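Local coordinates for VWFA domain-containing protein (Bacteroides thetaiotaomicron, PDB 3IBS) that is of unknown function but, as a von Willebrand factor type A domain of a membrane-anchored protein, binds a magnesium ion and probably mediates metal-dependent protein contacts, at residues A[46-50]-A[51-55]; A[203-206]-A[207-211]. All blocks are in the same frame, centred on the assembly; numbering follows the deposited sequence.

Both contacts are local ones in the single von Willebrand factor type A domain that makes up this chain, and their centres lie about 12 Å apart. Contact 1 comes first along the chain, at the turn that leads from helix 33-46 into strand 52-58 of the central sheet. Contact 2 follows much later, within the closing helix 200-214. The two meet where Glu47 CG lies 4.0 Å from Ser206 OG, in plain packing, and helix 33-46 continues the join by resting Leu44 against Ile205 and Ile209. Away from the magnesium site, they illustrate how an early crossover and the final helix settle beside each other on a shared sheet.

Contact 1. Residues A[46-50]-A[51-55]; sequences DELDN and DKVGM
Asp49 N donates to Asp51 OD2 at 2.9 Å, with a nearly straight N-H...O angle of 163°. The amide does not come in level with the carboxylate: it meets OD2 from above, 51° out of the plane. What brings the oxygen there is the first torsion of Asp51, which sets CG beside its own backbone N and anti to the carbonyl carbon (chi1 -50°), folding the acid back over the turn it has just left. The other oxygen, OD1, accepts from the backbone N of Val12, so one buried carboxylate spans the turn and the chain entering strand 13-19. With an alanine here, the amides of Asp49 and Val12 would probably both lose their side-chain acceptor, and the turn would be less firmly tied to its neighbour.

The same OD2 lies close to Leu48, 3.5 Å from its CA and 3.6 Å from its CB, so a carboxylate oxygen rests against the hydrocarbon of buried Leu48. Further out, Leu48 sends its CD1 branch across the turn to Val53 CB at 3.8 Å, the two side chains meeting at about a right angle. Tyr72, at the start of helix 72-80, touches both of them, while its hydroxyl is hydrogen-bonded to Asp51 O. Asp49 and Asn50 form the exposed part of the turn.

Beyond Asp51 the chain is captured by the sheet, Lys52 and Gly54 pairing with strand 13-19 and Val53 with Thr69 of the antiparallel strand 62-69. This is the tight return of a beta-alpha-beta crossover, strand 13-19 through helix 33-46 to strand 52-58, as expected of the Rossmann-like von Willebrand factor type A fold.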
loop_
_atom_site.group_PDB
_atom_site.type_symbol
_atom_site.label_atom_id
_atom_site.label_comp_id
_atom_site.label_asym_id
_atom_site.label_seq_id
_atom_site.Cartn_x
_atom_site.Cartn_y
_atom_site.Cartn_z
ATOM N N ASP A 46 -2.577 -32.050 6.056
ATOM C CA ASP A 46 -1.755 -32.831 6.992
ATOM C C ASP A 46 -2.580 -33.424 8.125
ATOM O O ASP A 46 -2.173 -34.408 8.710
ATOM C CB ASP A 46 -0.650 -31.980 7.628
ATOM C CG ASP A 46 0.438 -31.582 6.642
ATOM O OD1 ASP A 46 0.585 -32.242 5.605
ATOM O OD2 ASP A 46 1.154 -30.602 6.921
ATOM N N GLU A 47 -3.709 -32.806 8.457
ATOM C CA GLU A 47 -4.545 -33.296 9.563
ATOM C C GLU A 47 -5.579 -34.338 9.111
ATOM O O GLU A 47 -6.221 -34.967 9.942
ATOM C CB GLU A 47 -5.251 -32.136 10.280
ATOM C CG GLU A 47 -4.305 -31.198 11.045
ATOM C CD GLU A 47 -3.417 -31.930 12.053
ATOM O OE1 GLU A 47 -3.921 -32.797 12.801
ATOM O OE2 GLU A 47 -2.198 -31.647 12.081
ATOM N N LEU A 48 -5.733 -34.511 7.798
ATOM C CA LEU A 48 -6.675 -35.493 7.274
ATOM C C LEU A 48 -6.117 -36.893 7.500
ATOM O O LEU A 48 -4.898 -37.088 7.507
ATOM C CB LEU A 48 -6.946 -35.269 5.784
ATOM C CG LEU A 48 -7.542 -33.936 5.312
ATOM C CD1 LEU A 48 -7.775 -34.007 3.806
ATOM C CD2 LEU A 48 -8.831 -33.554 6.037
ATOM N N ASP A 49 -7.003 -37.860 7.694
ATOM C CA ASP A 49 -6.553 -39.231 7.888
ATOM C C ASP A 49 -7.103 -40.199 6.839
ATOM O O ASP A 49 -6.404 -40.522 5.882
ATOM C CB ASP A 49 -6.849 -39.711 9.312
ATOM C CG ASP A 49 -6.224 -41.063 9.612
ATOM O OD1 ASP A 49 -5.240 -41.446 8.933
ATOM O OD2 ASP A 49 -6.717 -41.743 10.540
ATOM N N ASN A 50 -8.337 -40.666 7.001
ATOM C CA ASN A 50 -8.908 -41.595 6.008
ATOM C C ASN A 50 -9.726 -40.839 4.960
ATOM O O ASN A 50 -10.656 -41.388 4.373
ATOM C CB ASN A 50 -9.766 -42.655 6.718
ATOM C CG ASN A 50 -10.160 -43.828 5.806
ATOM O OD1 ASN A 50 -9.624 -43.998 4.700
ATOM N ND2 ASN A 50 -11.105 -44.647 6.278
ATOM N N ASP A 51 -9.361 -39.586 4.697
ATOM C CA ASP A 51 -10.305 -38.649 4.086
ATOM C C ASP A 51 -10.000 -38.314 2.635
ATOM O O ASP A 51 -8.907 -38.582 2.136
ATOM C CB ASP A 51 -10.358 -37.351 4.900
ATOM C CG ASP A 51 -10.557 -37.596 6.395
ATOM O OD1 ASP A 51 -11.500 -38.308 6.763
ATOM O OD2 ASP A 51 -9.773 -37.059 7.202
ATOM N N LYS A 52 -10.965 -37.707 1.961
ATOM C CA LYS A 52 -10.722 -37.229 0.608
ATOM C C LYS A 52 -10.821 -35.716 0.536
ATOM O O LYS A 52 -11.627 -35.081 1.253
ATOM C CB LYS A 52 -11.678 -37.877 -0.389
ATOM C CG LYS A 52 -11.614 -39.391 -0.405
ATOM C CD LYS A 52 -12.591 -39.935 -1.413
ATOM C CE LYS A 52 -12.456 -41.434 -1.552
ATOM N NZ LYS A 52 -12.963 -42.107 -0.323
ATOM N N VAL A 53 -10.004 -35.154 -0.339
ATOM C CA VAL A 53 -9.915 -33.729 -0.493
ATOM C C VAL A 53 -9.956 -33.378 -1.962
ATOM O O VAL A 53 -9.370 -34.080 -2.797
ATOM C CB VAL A 53 -8.638 -33.140 0.218
ATOM C CG1 VAL A 53 -7.317 -33.640 -0.394
ATOM C CG2 VAL A 53 -8.679 -31.629 0.220
ATOM N N GLY A 54 -10.665 -32.292 -2.263
ATOM C CA GLY A 54 -10.701 -31.736 -3.616
ATOM C C GLY A 54 -10.530 -30.232 -3.535
ATOM O O GLY A 54 -10.647 -29.648 -2.454
HETATM N N MSE A 55 -10.232 -29.601 -4.659
HETATM C CA MSE A 55 -10.046 -28.149 -4.668
HETATM C C MSE A 55 -10.619 -27.518 -5.921
HETATM O O MSE A 55 -10.473 -28.051 -7.042
HETATM C CB MSE A 55 -8.561 -27.775 -4.582
HETATM C CG MSE A 55 -7.823 -28.357 -3.368
HETATM SE SE MSE A 55 -5.911 -27.855 -3.421
HETATM C CE MSE A 55 -6.308 -25.998 -3.108
#

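Contact 2. Residues A[203-206]-A[207-211]; sequences KAIS and QEISK
Ser206 O is gripped twice by one residue: Ser210 N donates to it at 2.9 Å and Ser210 OG at 3.0 Å. The amide bond is the regular i to i+4 link of an alpha helix, and the hydroxyl adds a side-chain bond to the same carbonyl. The two donors approach from opposite faces of the carbonyl plane. Ser210 can make both because OG stands beside its own backbone N, anti to the carbonyl carbon (chi1 -66°), which points the hydroxyl back down the helix. The hydroxyl of Ser206 has a similar setting but a different mate, accepting from the side-chain amide of Gln202 one turn earlier.

The same spacing recurs through the segment. Ile209 N bonds to Ile205 O at 2.9 Å, Glu208 N to Ala204 O at 3.0 Å, and Gln207 N to Lys203 O. Of these, the Ile209 bond is the straightest, with an N-H...O angle of 167°.

Outward from the backbone, the helix shows an apolar side to the sheet and a polar one elsewhere. Ile205 and Ile209, one turn apart, are the buried pair: both rest on Ile116 of strand 113-119 and on Leu44 of helix 33-46, while Ile205 also reaches strands 140-147 and 191-195. Glu208 flanks them, lying against Gln141 and Ile191, whereas Lys203 and Gln207 are exposed. Helix 200-214 thus closes the domain over one face of its central sheet. Within the buried pair, Ile205 CG1 and Ile209 CD1 come no nearer than 4.4 Å, and Ile209 CG1 packs more closely on Ile205 O, at 3.4 Å.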
loop_
_atom_site.group_PDB
_atom_site.type_symbol
_atom_site.label_atom_id
_atom_site.label_comp_id
_atom_site.label_asym_id
_atom_site.label_seq_id
_atom_site.Cartn_x
_atom_site.Cartn_y
_atom_site.Cartn_z
ATOM N N LYS A 203 -6.738 -24.306 12.848
ATOM C CA LYS A 203 -7.078 -25.230 13.908
ATOM C C LYS A 203 -8.585 -25.282 14.141
ATOM O O LYS A 203 -9.125 -26.349 14.400
ATOM C CB LYS A 203 -6.337 -24.880 15.187
ATOM C CG LYS A 203 -4.875 -25.304 15.181
ATOM C CD LYS A 203 -4.251 -24.987 16.508
ATOM C CE LYS A 203 -4.373 -23.497 16.790
ATOM N NZ LYS A 203 -4.518 -23.237 18.238
ATOM N N ALA A 204 -9.257 -24.136 14.037
ATOM C CA ALA A 204 -10.707 -24.112 14.134
ATOM C C ALA A 204 -11.351 -24.979 13.044
ATOM O O ALA A 204 -12.232 -25.784 13.337
ATOM C CB ALA A 204 -11.247 -22.684 14.099
ATOM N N ILE A 205 -10.908 -24.835 11.798
ATOM C CA ILE A 205 -11.520 -25.574 10.713
ATOM C C ILE A 205 -11.174 -27.063 10.803
ATOM O O ILE A 205 -12.046 -27.899 10.614
ATOM C CB ILE A 205 -11.234 -24.944 9.301
ATOM C CG1 ILE A 205 -12.242 -25.450 8.252
ATOM C CG2 ILE A 205 -9.817 -25.213 8.837
ATOM C CD1 ILE A 205 -13.724 -25.128 8.585
ATOM N N SER A 206 -9.928 -27.400 11.140
ATOM C CA SER A 206 -9.565 -28.809 11.308
ATOM C C SER A 206 -10.365 -29.461 12.447
ATOM O O SER A 206 -10.690 -30.652 12.385
ATOM C CB SER A 206 -8.056 -28.988 11.520
ATOM O OG SER A 206 -7.339 -28.776 10.301
ATOM N N GLN A 207 -10.692 -28.670 13.468
ATOM C CA GLN A 207 -11.516 -29.128 14.572
ATOM C C GLN A 207 -12.920 -29.437 14.083
ATOM O O GLN A 207 -13.494 -30.458 14.448
ATOM C CB GLN A 207 -11.552 -28.071 15.694
ATOM C CG GLN A 207 -12.571 -28.330 16.819
ATOM C CD GLN A 207 -12.428 -29.715 17.443
ATOM O OE1 GLN A 207 -13.404 -30.477 17.542
ATOM N NE2 GLN A 207 -11.205 -30.058 17.852
ATOM N N GLU A 208 -13.461 -28.540 13.258
ATOM C CA GLU A 208 -14.797 -28.701 12.683
ATOM C C GLU A 208 -14.863 -29.956 11.816
ATOM O O GLU A 208 -15.828 -30.726 11.893
ATOM C CB GLU A 208 -15.180 -27.451 11.880
ATOM C CG GLU A 208 -16.480 -27.559 11.098
ATOM C CD GLU A 208 -17.722 -27.660 11.980
ATOM O OE1 GLU A 208 -17.636 -27.363 13.194
ATOM O OE2 GLU A 208 -18.794 -28.034 11.449
ATOM N N ILE A 209 -13.838 -30.149 10.984
ATOM C CA ILE A 209 -13.730 -31.351 10.151
ATOM C C ILE A 209 -13.679 -32.627 11.015
ATOM O O ILE A 209 -14.419 -33.584 10.742
ATOM C CB ILE A 209 -12.522 -31.281 9.197
ATOM C CG1 ILE A 209 -12.728 -30.171 8.153
ATOM C CG2 ILE A 209 -12.301 -32.631 8.480
ATOM C CD1 ILE A 209 -11.436 -29.716 7.488
ATOM N N SER A 210 -12.834 -32.624 12.056
ATOM C CA SER A 210 -12.751 -33.744 13.016
ATOM C C SER A 210 -14.066 -34.050 13.727
ATOM O O SER A 210 -14.391 -35.211 13.957
ATOM C CB SER A 210 -11.681 -33.483 14.079
ATOM O OG SER A 210 -10.398 -33.461 13.489
ATOM N N LYS A 211 -14.787 -32.997 14.095
ATOM C CA LYS A 211 -16.088 -33.095 14.760
ATOM C C LYS A 211 -17.123 -33.746 13.826
ATOM O O LYS A 211 -17.924 -34.583 14.247
ATOM C CB LYS A 211 -16.520 -31.690 15.195
ATOM C CG LYS A 211 -17.855 -31.557 15.908
ATOM C CD LYS A 211 -18.031 -30.092 16.305
ATOM C CE LYS A 211 -19.384 -29.534 15.861
ATOM N NZ LYS A 211 -20.500 -29.979 16.723
#